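Local atomic coordinates of alpha-fucosidase GH29 (Fusarium graminearum, PDB entry 4PSR), a protein that hydrolyses alpha-L-fucosides, probably including the alpha-1,6-linked fucose on the reducing-end N-acetylglucosamine of glycoprotein glycans. Residues 226-231 with 240-245; 171-176 with 205-210; 271-276 with 285-290. One frame throughout, in Å; residues are numbered along the deposited sequence.

How the contacts relate
All three contacts belong to the catalytic TIM barrel and lie at or beyond the ends of its parallel strands. Contacts 1 and 2 are buried. Contact 3 is only partly so, although its centre is nearer to that of the chain. Contact 1 joins two parts of one loop by backbone hydrogen bonds and a cysteine sulfur, contact 2 lays a turn on a helix through an amide and an indole, and contact 3 pairs neighbouring barrel strands and stacks two aromatic rings. Contact 1 lies between the others: its Asp226 meets His171 of 171-176 and Lys272 of 271-276, all three beside the bound fucose, whereas contacts 2 and 3 do not touch.

Contact 1 of 3, residues 226-231 with 240-245; sequences DFSLDS and GPCAVD. With FUL (beta-L-fucopyranose), chain M; MAN (alpha-D-mannopyranose), chain D.
Cys242 lays its CB and SG against the carbonyl of Ser231, with SG 3.1 Å from Ser231 O. The same sulfur reaches the edge of the Phe227 ring, where SG is 4.3 Å from CE1, a sulfur-aromatic contact close to the ring plane. With SG anti to the backbone N (chi1 -158°), Cys242 also completes a disulfide with Cys235.

Backbone bonds on both flanks of a single beta bridge between Asp230 and Ala243 hold the two segments together: Ser231 N donates to Cys242 O (2.9 Å) and Val244 N to Leu229 O (2.8 Å). Leu229 and Val244 run side by side, touching through CD2 and CG2 at 4.2 Å.

Two aspartates of 226-231 meet sugars. Asp226 OD1 accepts hydrogen bonds from O1 of the bound fucose (2.7 Å) and from the backbone N of Phe227. Asp230 grips a glycan mannose with both carboxylate oxygens, OD1 to O4 and OD2 to O3.

Bridge and disulfide thus tie to itself the loop that puts Asp226 beside the fucose at the barrel's sugar-binding end. It runs from strand 222-225 to helix 246-263; Leu229 and Val244 rest on Trp207 of helix 200-218, and Val244 on Tyr176 of helix 175-179.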
loop_
_atom_site.group_PDB
_atom_site.type_symbol
_atom_site.label_atom_id
_atom_site.label_comp_id
_atom_site.label_asym_id
_atom_site.label_seq_id
_atom_site.Cartn_x
_atom_site.Cartn_y
_atom_site.Cartn_z
ATOM N N ASP A 226 -2.066 10.464 -5.740
ATOM C CA ASP A 226 -2.993 9.774 -6.616
ATOM C C ASP A 226 -2.622 10.002 -8.092
ATOM O O ASP A 226 -1.666 10.685 -8.388
ATOM C CB ASP A 226 -4.440 10.223 -6.328
ATOM C CG ASP A 226 -5.458 9.131 -6.554
ATOM O OD1 ASP A 226 -5.103 8.114 -7.224
ATOM O OD2 ASP A 226 -6.593 9.267 -6.090
ATOM N N PHE A 227 -3.421 9.397 -8.960
ATOM C CA PHE A 227 -3.181 9.348 -10.409
ATOM C C PHE A 227 -3.336 10.713 -11.071
ATOM O O PHE A 227 -3.653 11.708 -10.416
ATOM C CB PHE A 227 -4.124 8.328 -11.066
ATOM C CG PHE A 227 -5.514 8.832 -11.308
ATOM C CD1 PHE A 227 -5.928 9.172 -12.579
ATOM C CD2 PHE A 227 -6.427 8.974 -10.275
ATOM C CE1 PHE A 227 -7.218 9.650 -12.823
ATOM C CE2 PHE A 227 -7.717 9.447 -10.520
ATOM C CZ PHE A 227 -8.110 9.785 -11.805
ATOM N N SER A 228 -3.134 10.739 -12.389
ATOM C CA SER A 228 -3.151 11.960 -13.224
ATOM C C SER A 228 -1.870 12.769 -13.038
ATOM O O SER A 228 -1.845 13.970 -13.345
ATOM C CB SER A 228 -4.406 12.807 -13.026
ATOM O OG SER A 228 -4.499 13.755 -14.096
ATOM N N LEU A 229 -0.790 12.128 -12.589
ATOM C CA LEU A 229 0.528 12.728 -12.643
ATOM C C LEU A 229 1.056 12.677 -14.101
ATOM O O LEU A 229 1.561 13.687 -14.627
ATOM C CB LEU A 229 1.512 12.046 -11.660
ATOM C CG LEU A 229 1.075 12.063 -10.176
ATOM C CD1 LEU A 229 2.146 11.410 -9.363
ATOM C CD2 LEU A 229 0.814 13.484 -9.679
ATOM N N ASP A 230 0.958 11.495 -14.711
ATOM C CA ASP A 230 1.155 11.315 -16.175
ATOM C C ASP A 230 0.518 9.983 -16.514
ATOM O O ASP A 230 1.222 8.965 -16.661
ATOM C CB ASP A 230 2.635 11.369 -16.576
ATOM C CG ASP A 230 2.856 11.318 -18.101
ATOM O OD1 ASP A 230 1.837 11.460 -18.825
ATOM O OD2 ASP A 230 4.047 11.139 -18.503
ATOM N N SER A 231 -0.798 9.978 -16.577
ATOM C CA SER A 231 -1.544 8.758 -16.849
ATOM C C SER A 231 -2.560 9.008 -17.947
ATOM O O SER A 231 -3.768 8.998 -17.740
ATOM C CB SER A 231 -2.144 8.190 -15.561
ATOM O OG SER A 231 -2.895 9.157 -14.883
ATOM N N GLY A 240 -7.919 16.176 -22.364
ATOM C CA GLY A 240 -6.768 16.658 -21.625
ATOM C C GLY A 240 -5.741 15.556 -21.466
ATOM O O GLY A 240 -6.023 14.385 -21.753
ATOM N N PRO A 241 -4.540 15.924 -20.998
ATOM C CA PRO A 241 -3.416 14.997 -20.905
ATOM C C PRO A 241 -3.462 14.064 -19.695
ATOM O O PRO A 241 -2.656 13.139 -19.661
ATOM C CB PRO A 241 -2.207 15.924 -20.803
ATOM C CG PRO A 241 -2.718 17.138 -20.161
ATOM C CD PRO A 241 -4.141 17.299 -20.649
ATOM N N CYS A 242 -4.361 14.307 -18.745
ATOM C CA CYS A 242 -4.441 13.449 -17.548
ATOM C C CYS A 242 -3.059 13.426 -16.903
ATOM O O CYS A 242 -2.481 12.366 -16.619
ATOM C CB CYS A 242 -4.923 12.029 -17.928
ATOM S SG CYS A 242 -5.663 11.089 -16.571
ATOM N N ALA A 243 -2.516 14.629 -16.709
ATOM C CA ALA A 243 -1.150 14.805 -16.287
ATOM C C ALA A 243 -0.912 16.129 -15.594
ATOM O O ALA A 243 -1.685 17.076 -15.762
ATOM C CB ALA A 243 -0.192 14.707 -17.527
ATOM N N VAL A 244 0.199 16.169 -14.875
ATOM C CA VAL A 244 0.799 17.377 -14.308
ATOM C C VAL A 244 2.043 17.717 -15.126
ATOM O O VAL A 244 2.795 16.847 -15.543
ATOM C CB VAL A 244 1.184 17.177 -12.797
ATOM C CG1 VAL A 244 1.936 18.390 -12.253
ATOM C CG2 VAL A 244 -0.049 16.868 -11.960
ATOM N N ASP A 245 2.249 18.998 -15.380
ATOM C CA ASP A 245 3.458 19.412 -16.060
ATOM C C ASP A 245 4.727 18.730 -15.503
ATOM O O ASP A 245 4.968 18.693 -14.278
ATOM C CB ASP A 245 3.582 20.924 -15.957
ATOM C CG ASP A 245 4.814 21.431 -16.630
ATOM O OD1 ASP A 245 4.811 21.445 -17.879
ATOM O OD2 ASP A 245 5.772 21.766 -15.906
HETATM C C1 FUL M . -8.430 6.546 -6.359
HETATM C C2 FUL M . -9.318 7.738 -6.066
HETATM O O2 FUL M . -10.000 8.212 -7.238
HETATM C C3 FUL M . -10.307 7.272 -5.029
HETATM O O3 FUL M . -11.218 8.316 -4.765
HETATM C C4 FUL M . -9.524 6.892 -3.798
HETATM O O4 FUL M . -8.882 8.049 -3.270
HETATM C C5 FUL M . -8.505 5.819 -4.161
HETATM C C6 FUL M . -7.617 5.431 -2.998
HETATM O O5 FUL M . -7.653 6.218 -5.232
HETATM O O1 FUL M . -7.539 6.898 -7.386
HETATM C C1 MAN D . 4.471 12.168 -24.450
HETATM C C2 MAN D . 4.885 12.681 -23.084
HETATM C C3 MAN D . 4.273 11.822 -21.981
HETATM C C4 MAN D . 2.778 11.604 -22.178
HETATM C C5 MAN D . 2.462 11.195 -23.622
HETATM C C6 MAN D . 0.956 11.166 -23.957
HETATM O O2 MAN D . 4.383 13.992 -22.871
HETATM O O3 MAN D . 4.522 12.406 -20.729
HETATM O O4 MAN D . 2.365 10.546 -21.326
HETATM O O5 MAN D . 3.076 12.126 -24.529
HETATM O O6 MAN D . 0.351 12.380 -23.506
HETATM O O HOH W 1 -0.088 12.865 -20.704
#

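Contact 2 of 3, residues 171-176 with 205-210; sequences HQAYNY and QLWFDK
The indole of Trp207 carries the side-chain amide of Gln172 over one face, the two planes only 13° apart, with NE2 3.3 Å above the ring plane and displaced toward the rim; at the indole edge lies the backbone N of Ala173. Tyr176 presents the edge of its own ring to Trp207 CB and takes Ala173 O over one face. In the TIM barrel this is the turn that follows strand 165-170, packed against helix 200-218.

Gln172 CG sits between the backbone N and the carbonyl carbon (chi1 85°), and a single bend at chi2 lays the amide nearly parallel to the indole. That pose lets NE2, with the acceptor in the amide plane, donate to Trp207 O (3.0 Å). The other end of the amide is held too, because one water donates to Gln172 OE1 and accepts from Trp207 NE1. Stacking and two polar links to one tryptophan thus fix the rotation of the group.

Lys210, extended beyond CG, slides past Gln172 in the opposite direction, Lys210 CD 4.0 Å from Gln172 CG. Its NZ forms a salt bridge with Glu125 of strand 119-125, and a second water joins Lys210 NZ to Gln172 O, 2.9 Å from each.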
loop_
_atom_site.group_PDB
_atom_site.type_symbol
_atom_site.label_atom_id
_atom_site.label_comp_id
_atom_site.label_asym_id
_atom_site.label_seq_id
_atom_site.Cartn_x
_atom_site.Cartn_y
_atom_site.Cartn_z
ATOM N N HIS A 171 -4.385 14.120 -3.598
ATOM C CA HIS A 171 -5.025 13.649 -4.824
ATOM C C HIS A 171 -5.393 14.848 -5.738
ATOM O O HIS A 171 -6.398 14.822 -6.452
ATOM C CB HIS A 171 -6.303 12.801 -4.553
ATOM C CG HIS A 171 -6.251 11.854 -3.378
ATOM N ND1 HIS A 171 -6.658 10.541 -3.475
ATOM C CD2 HIS A 171 -5.921 12.046 -2.071
ATOM C CE1 HIS A 171 -6.588 9.964 -2.280
ATOM N NE2 HIS A 171 -6.146 10.858 -1.413
ATOM N N GLN A 172 -4.538 15.868 -5.738
ATOM C CA GLN A 172 -4.924 17.165 -6.291
ATOM C C GLN A 172 -4.648 17.336 -7.784
ATOM O O GLN A 172 -5.041 18.346 -8.359
ATOM C CB GLN A 172 -4.384 18.320 -5.436
ATOM C CG GLN A 172 -2.969 18.809 -5.679
ATOM C CD GLN A 172 -1.847 17.915 -5.184
ATOM O OE1 GLN A 172 -2.052 16.724 -4.915
ATOM N NE2 GLN A 172 -0.639 18.473 -5.065
ATOM N N ALA A 173 -4.054 16.335 -8.423
ATOM C CA ALA A 173 -3.874 16.384 -9.885
ATOM C C ALA A 173 -5.167 16.205 -10.644
ATOM O O ALA A 173 -5.413 16.925 -11.639
ATOM C CB ALA A 173 -2.879 15.352 -10.329
ATOM N N TYR A 174 -6.019 15.258 -10.258
ATOM C CA TYR A 174 -7.211 14.994 -11.070
ATOM C C TYR A 174 -8.226 16.130 -10.957
ATOM O O TYR A 174 -9.088 16.326 -11.832
ATOM C CB TYR A 174 -7.820 13.633 -10.714
ATOM C CG TYR A 174 -8.992 13.193 -11.544
ATOM C CD1 TYR A 174 -9.010 13.361 -12.930
ATOM C CD2 TYR A 174 -10.052 12.527 -10.960
ATOM C CE1 TYR A 174 -10.080 12.936 -13.671
ATOM C CE2 TYR A 174 -11.139 12.094 -11.706
ATOM C CZ TYR A 174 -11.138 12.282 -13.068
ATOM O OH TYR A 174 -12.248 11.834 -13.770
ATOM N N ASN A 175 -8.080 16.949 -9.913
ATOM C CA ASN A 175 -8.919 18.126 -9.738
ATOM C C ASN A 175 -9.086 18.982 -11.004
ATOM O O ASN A 175 -10.202 19.444 -11.274
ATOM C CB ASN A 175 -8.348 18.984 -8.587
ATOM C CG ASN A 175 -9.033 20.315 -8.456
ATOM O OD1 ASN A 175 -8.502 21.331 -8.920
ATOM N ND2 ASN A 175 -10.224 20.331 -7.868
ATOM N N TYR A 176 -8.000 19.182 -11.736
ATOM C CA TYR A 176 -8.025 20.009 -12.938
ATOM C C TYR A 176 -7.814 19.201 -14.195
ATOM O O TYR A 176 -7.591 19.794 -15.271
ATOM C CB TYR A 176 -7.007 21.146 -12.849
ATOM C CG TYR A 176 -5.535 20.783 -12.755
ATOM C CD1 TYR A 176 -4.932 20.519 -11.512
ATOM C CD2 TYR A 176 -4.706 20.801 -13.894
ATOM C CE1 TYR A 176 -3.597 20.254 -11.423
ATOM C CE2 TYR A 176 -3.349 20.505 -13.801
ATOM C CZ TYR A 176 -2.798 20.264 -12.559
ATOM O OH TYR A 176 -1.450 20.007 -12.437
ATOM N N GLN A 205 1.183 25.059 -11.471
ATOM C CA GLN A 205 1.889 25.742 -10.413
ATOM C C GLN A 205 1.230 25.494 -9.049
ATOM O O GLN A 205 1.954 25.292 -8.056
ATOM C CB GLN A 205 1.969 27.261 -10.709
ATOM C CG GLN A 205 2.714 28.051 -9.649
ATOM C CD GLN A 205 4.211 27.767 -9.680
ATOM O OE1 GLN A 205 4.857 27.950 -10.715
ATOM N NE2 GLN A 205 4.776 27.336 -8.561
ATOM N N LEU A 206 -0.089 25.533 -8.999
ATOM C CA LEU A 206 -0.848 25.308 -7.776
ATOM C C LEU A 206 -0.648 23.879 -7.283
ATOM O O LEU A 206 -0.590 23.654 -6.052
ATOM C CB LEU A 206 -2.329 25.641 -8.000
ATOM C CG LEU A 206 -3.244 25.486 -6.790
ATOM C CD1 LEU A 206 -2.840 26.447 -5.671
ATOM C CD2 LEU A 206 -4.695 25.736 -7.178
ATOM N N TRP A 207 -0.500 22.909 -8.181
ATOM C CA TRP A 207 -0.256 21.519 -7.758
ATOM C C TRP A 207 1.003 21.450 -6.914
ATOM O O TRP A 207 1.032 20.847 -5.827
ATOM C CB TRP A 207 -0.136 20.616 -8.991
ATOM C CG TRP A 207 0.174 19.172 -8.661
ATOM C CD1 TRP A 207 -0.723 18.168 -8.426
ATOM C CD2 TRP A 207 1.477 18.593 -8.548
ATOM N NE1 TRP A 207 -0.043 16.992 -8.145
ATOM C CE2 TRP A 207 1.301 17.223 -8.195
ATOM C CE3 TRP A 207 2.774 19.094 -8.684
ATOM C CZ2 TRP A 207 2.383 16.351 -8.026
ATOM C CZ3 TRP A 207 3.845 18.234 -8.500
ATOM C CH2 TRP A 207 3.641 16.867 -8.166
ATOM N N PHE A 208 2.060 22.082 -7.414
ATOM C CA PHE A 208 3.326 22.167 -6.711
ATOM C C PHE A 208 3.227 23.003 -5.432
ATOM O O PHE A 208 3.693 22.572 -4.361
ATOM C CB PHE A 208 4.443 22.740 -7.599
ATOM C CG PHE A 208 5.689 23.060 -6.838
ATOM C CD1 PHE A 208 6.643 22.087 -6.607
ATOM C CD2 PHE A 208 5.903 24.316 -6.313
ATOM C CE1 PHE A 208 7.790 22.368 -5.870
ATOM C CE2 PHE A 208 7.040 24.585 -5.585
ATOM C CZ PHE A 208 7.982 23.602 -5.367
ATOM N N ASP A 209 2.592 24.169 -5.525
ATOM C CA ASP A 209 2.527 25.075 -4.374
ATOM C C ASP A 209 1.762 24.419 -3.215
ATOM O O ASP A 209 2.097 24.612 -2.048
ATOM C CB ASP A 209 1.858 26.398 -4.734
ATOM C CG ASP A 209 2.721 27.284 -5.627
ATOM O OD1 ASP A 209 3.932 27.045 -5.724
ATOM O OD2 ASP A 209 2.159 28.244 -6.188
ATOM N N LYS A 210 0.717 23.651 -3.525
ATOM C CA LYS A 210 -0.023 22.919 -2.499
ATOM C C LYS A 210 0.886 21.906 -1.792
ATOM O O LYS A 210 0.930 21.825 -0.540
ATOM C CB LYS A 210 -1.244 22.232 -3.107
ATOM C CG LYS A 210 -2.411 23.159 -3.372
ATOM C CD LYS A 210 -3.472 22.484 -4.244
ATOM C CE LYS A 210 -4.759 23.287 -4.301
ATOM N NZ LYS A 210 -5.788 22.507 -5.044
HETATM O O HOH W 2 -0.612 14.717 -6.199
HETATM O O HOH W 3 -5.025 21.065 -7.447
#

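Contact 3 of 3, residues 271-276 with 285-290. With FUL (beta-L-fucopyranose), chain M; TRS (2-amino-2-hydroxymethyl-propane-1,3-diol), chain H.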
loop_
_atom_site.group_PDB
_atom_site.type_symbol
_atom_site.label_atom_id
_atom_site.label_comp_id
_atom_site.label_asym_id
_atom_site.label_seq_id
_atom_site.Cartn_x
_atom_site.Cartn_y
_atom_site.Cartn_z
ATOM N N TYR A 271 3.182 6.771 -5.619
ATOM C CA TYR A 271 2.370 7.186 -6.763
ATOM C C TYR A 271 1.692 5.924 -7.293
ATOM O O TYR A 271 2.171 4.810 -7.021
ATOM C CB TYR A 271 3.194 7.926 -7.841
ATOM C CG TYR A 271 4.122 7.004 -8.578
ATOM C CD1 TYR A 271 5.148 6.321 -7.928
ATOM C CD2 TYR A 271 3.938 6.788 -9.944
ATOM C CE1 TYR A 271 5.945 5.442 -8.596
ATOM C CE2 TYR A 271 4.737 5.905 -10.629
ATOM C CZ TYR A 271 5.739 5.237 -9.962
ATOM O OH TYR A 271 6.517 4.323 -10.656
ATOM N N LYS A 272 0.588 6.077 -8.019
ATOM C CA LYS A 272 -0.157 4.891 -8.480
ATOM C C LYS A 272 0.670 4.089 -9.491
ATOM O O LYS A 272 1.293 4.652 -10.374
ATOM C CB LYS A 272 -1.533 5.255 -9.027
ATOM C CG LYS A 272 -2.461 5.825 -7.978
ATOM C CD LYS A 272 -2.804 4.782 -6.892
ATOM C CE LYS A 272 -3.815 5.285 -5.878
ATOM N NZ LYS A 272 -5.161 5.395 -6.482
ATOM N N HIS A 273 0.654 2.767 -9.331
ATOM C CA HIS A 273 1.488 1.839 -10.098
ATOM C C HIS A 273 1.417 2.045 -11.603
ATOM O O HIS A 273 2.431 2.008 -12.279
ATOM C CB HIS A 273 1.111 0.387 -9.731
ATOM C CG HIS A 273 1.723 -0.653 -10.626
ATOM N ND1 HIS A 273 0.969 -1.502 -11.407
ATOM C CD2 HIS A 273 3.016 -0.985 -10.845
ATOM C CE1 HIS A 273 1.773 -2.312 -12.076
ATOM N NE2 HIS A 273 3.019 -2.019 -11.758
ATOM N N HIS A 274 0.219 2.267 -12.101
ATOM C CA HIS A 274 -0.024 2.366 -13.553
ATOM C C HIS A 274 0.351 3.742 -14.115
ATOM O O HIS A 274 0.460 3.922 -15.323
ATOM C CB HIS A 274 -1.484 2.071 -13.830
ATOM C CG HIS A 274 -2.431 3.089 -13.275
ATOM N ND1 HIS A 274 -2.857 4.180 -14.005
ATOM C CD2 HIS A 274 -3.033 3.187 -12.065
ATOM C CE1 HIS A 274 -3.691 4.899 -13.273
ATOM N NE2 HIS A 274 -3.819 4.315 -12.096
ATOM N N ASP A 275 0.542 4.708 -13.232
ATOM C CA ASP A 275 0.842 6.087 -13.601
ATOM C C ASP A 275 2.326 6.195 -13.956
ATOM O O ASP A 275 3.200 5.512 -13.388
ATOM C CB ASP A 275 0.475 6.973 -12.385
ATOM C CG ASP A 275 0.457 8.478 -12.658
ATOM O OD1 ASP A 275 1.150 8.973 -13.579
ATOM O OD2 ASP A 275 -0.325 9.169 -11.948
ATOM N N HIS A 276 2.638 7.045 -14.936
ATOM C CA HIS A 276 4.002 7.214 -15.405
ATOM C C HIS A 276 4.634 8.493 -14.847
ATOM O O HIS A 276 5.734 8.874 -15.220
ATOM C CB HIS A 276 4.021 7.245 -16.945
ATOM C CG HIS A 276 3.500 5.992 -17.574
ATOM N ND1 HIS A 276 4.204 4.808 -17.566
ATOM C CD2 HIS A 276 2.337 5.736 -18.213
ATOM C CE1 HIS A 276 3.500 3.876 -18.185
ATOM N NE2 HIS A 276 2.359 4.411 -18.580
ATOM N N ASP A 285 5.905 2.471 -5.892
ATOM C CA ASP A 285 4.687 2.129 -6.632
ATOM C C ASP A 285 3.581 1.712 -5.681
ATOM O O ASP A 285 3.799 0.867 -4.788
ATOM C CB ASP A 285 4.921 0.931 -7.588
ATOM C CG ASP A 285 5.782 1.249 -8.793
ATOM O OD1 ASP A 285 6.495 2.264 -8.815
ATOM O OD2 ASP A 285 5.771 0.376 -9.694
ATOM N N ASP A 286 2.386 2.271 -5.874
ATOM C CA ASP A 286 1.213 1.973 -5.050
ATOM C C ASP A 286 0.210 1.231 -5.920
ATOM O O ASP A 286 -0.408 1.790 -6.840
ATOM C CB ASP A 286 0.641 3.286 -4.513
ATOM C CG ASP A 286 -0.519 3.090 -3.607
ATOM O OD1 ASP A 286 -1.460 3.937 -3.666
ATOM O OD2 ASP A 286 -0.512 2.134 -2.810
ATOM N N TRP A 287 0.100 -0.065 -5.696
ATOM C CA TRP A 287 -0.752 -0.914 -6.506
ATOM C C TRP A 287 -2.207 -0.750 -6.201
ATOM O O TRP A 287 -2.587 -0.418 -5.067
ATOM C CB TRP A 287 -0.376 -2.373 -6.264
ATOM C CG TRP A 287 0.837 -2.787 -7.023
ATOM C CD1 TRP A 287 2.104 -2.354 -6.830
ATOM C CD2 TRP A 287 0.891 -3.704 -8.117
ATOM N NE1 TRP A 287 2.957 -2.945 -7.728
ATOM C CE2 TRP A 287 2.229 -3.775 -8.535
ATOM C CE3 TRP A 287 -0.067 -4.474 -8.785
ATOM C CZ2 TRP A 287 2.644 -4.595 -9.592
ATOM C CZ3 TRP A 287 0.346 -5.269 -9.848
ATOM C CH2 TRP A 287 1.683 -5.335 -10.227
ATOM N N GLU A 288 -3.028 -1.054 -7.209
ATOM C CA GLU A 288 -4.480 -1.053 -7.072
ATOM C C GLU A 288 -4.920 -1.992 -5.957
ATOM O O GLU A 288 -4.237 -2.947 -5.635
ATOM C CB GLU A 288 -5.123 -1.492 -8.397
ATOM C CG GLU A 288 -4.804 -2.915 -8.810
ATOM C CD GLU A 288 -4.981 -3.143 -10.305
ATOM O OE1 GLU A 288 -5.913 -2.554 -10.896
ATOM O OE2 GLU A 288 -4.175 -3.901 -10.889
ATOM N N ARG A 289 -6.106 -1.744 -5.412
ATOM C CA ARG A 289 -6.616 -2.533 -4.292
ATOM C C ARG A 289 -6.559 -4.048 -4.545
ATOM O O ARG A 289 -6.920 -4.540 -5.614
ATOM C CB ARG A 289 -8.034 -2.080 -3.974
ATOM C CG ARG A 289 -8.542 -2.531 -2.631
ATOM C CD ARG A 289 -9.904 -1.954 -2.435
ATOM N NE ARG A 289 -10.490 -2.403 -1.190
ATOM C CZ ARG A 289 -11.670 -1.979 -0.758
ATOM N NH1 ARG A 289 -12.343 -1.100 -1.493
ATOM N NH2 ARG A 289 -12.145 -2.421 0.397
ATOM N N GLY A 290 -6.079 -4.786 -3.551
ATOM C CA GLY A 290 -5.824 -6.209 -3.714
ATOM C C GLY A 290 -4.345 -6.483 -3.887
ATOM O O GLY A 290 -3.874 -7.570 -3.537
HETATM C C1 FUL M . -8.430 6.546 -6.359
HETATM C C2 FUL M . -9.318 7.738 -6.066
HETATM O O2 FUL M . -10.000 8.212 -7.238
HETATM C C3 FUL M . -10.307 7.272 -5.029
HETATM O O3 FUL M . -11.218 8.316 -4.765
HETATM C C4 FUL M . -9.524 6.892 -3.798
HETATM O O4 FUL M . -8.882 8.049 -3.270
HETATM C C5 FUL M . -8.505 5.819 -4.161
HETATM C C6 FUL M . -7.617 5.431 -2.998
HETATM O O5 FUL M . -7.653 6.218 -5.232
HETATM O O1 FUL M . -7.539 6.898 -7.386
HETATM C C TRS H . 5.485 2.221 -13.651
HETATM C C1 TRS H . 6.694 2.920 -14.256
HETATM C C2 TRS H . 5.906 0.933 -12.948
HETATM C C3 TRS H . 4.455 1.965 -14.761
HETATM N N TRS H . 4.891 3.154 -12.677
HETATM O O1 TRS H . 6.267 4.210 -14.649
HETATM O O2 TRS H . 6.881 1.180 -11.934
HETATM O O3 TRS H . 4.895 0.971 -15.662
#
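Tyr271 CG lies between the backbone N and the carbonyl carbon (chi1 71°) and Asp285 CG anti to its carbonyl carbon (chi1 -71°), which runs the two side chains alongside each other. The phenol OH of Tyr271 comes within 2.8 Å of Asp285 OD1 in a weak hydrogen bond, ring and carboxylate planes almost perpendicular. A Tris molecule, probably from the crystallisation liquor, bonds to both: its O2 donates to Asp285 OD2 (2.6 Å), and its N to Tyr271 OH and to the carbonyl oxygens of His273 and Asp275.

The backbones pair in parallel, Asp286 N giving its hydrogen to Tyr271 O (2.8 Å) and His273 N to Asp286 O (2.9 Å). A type I turn from Lys272, the last strand residue, to Asp275 follows. In the conformer of His273 described here, one of two, the imidazole stacks face to face on the six-membered ring of Trp287, centroids 3.8 Å apart and planes at 14°. Asp285 OD2 meets the imidazole edge at His273 CD2, 3.3 Å away.

Lys272 points away from 285-290, yet its CE passes Asp286 OD1 at 3.5 Å. The strand pair places Lys272 in the fucose pocket at the barrel's end, where NZ donates to O5 of the sugar (2.9 Å) and forms a salt bridge with Asp226.

Strands 268-272 and 284-287 are adjacent staves of the barrel, between 222-225, whose Trp224 touches Lys272 and Asp286, and 300-305, where Gln301 binds Asp286 OD2.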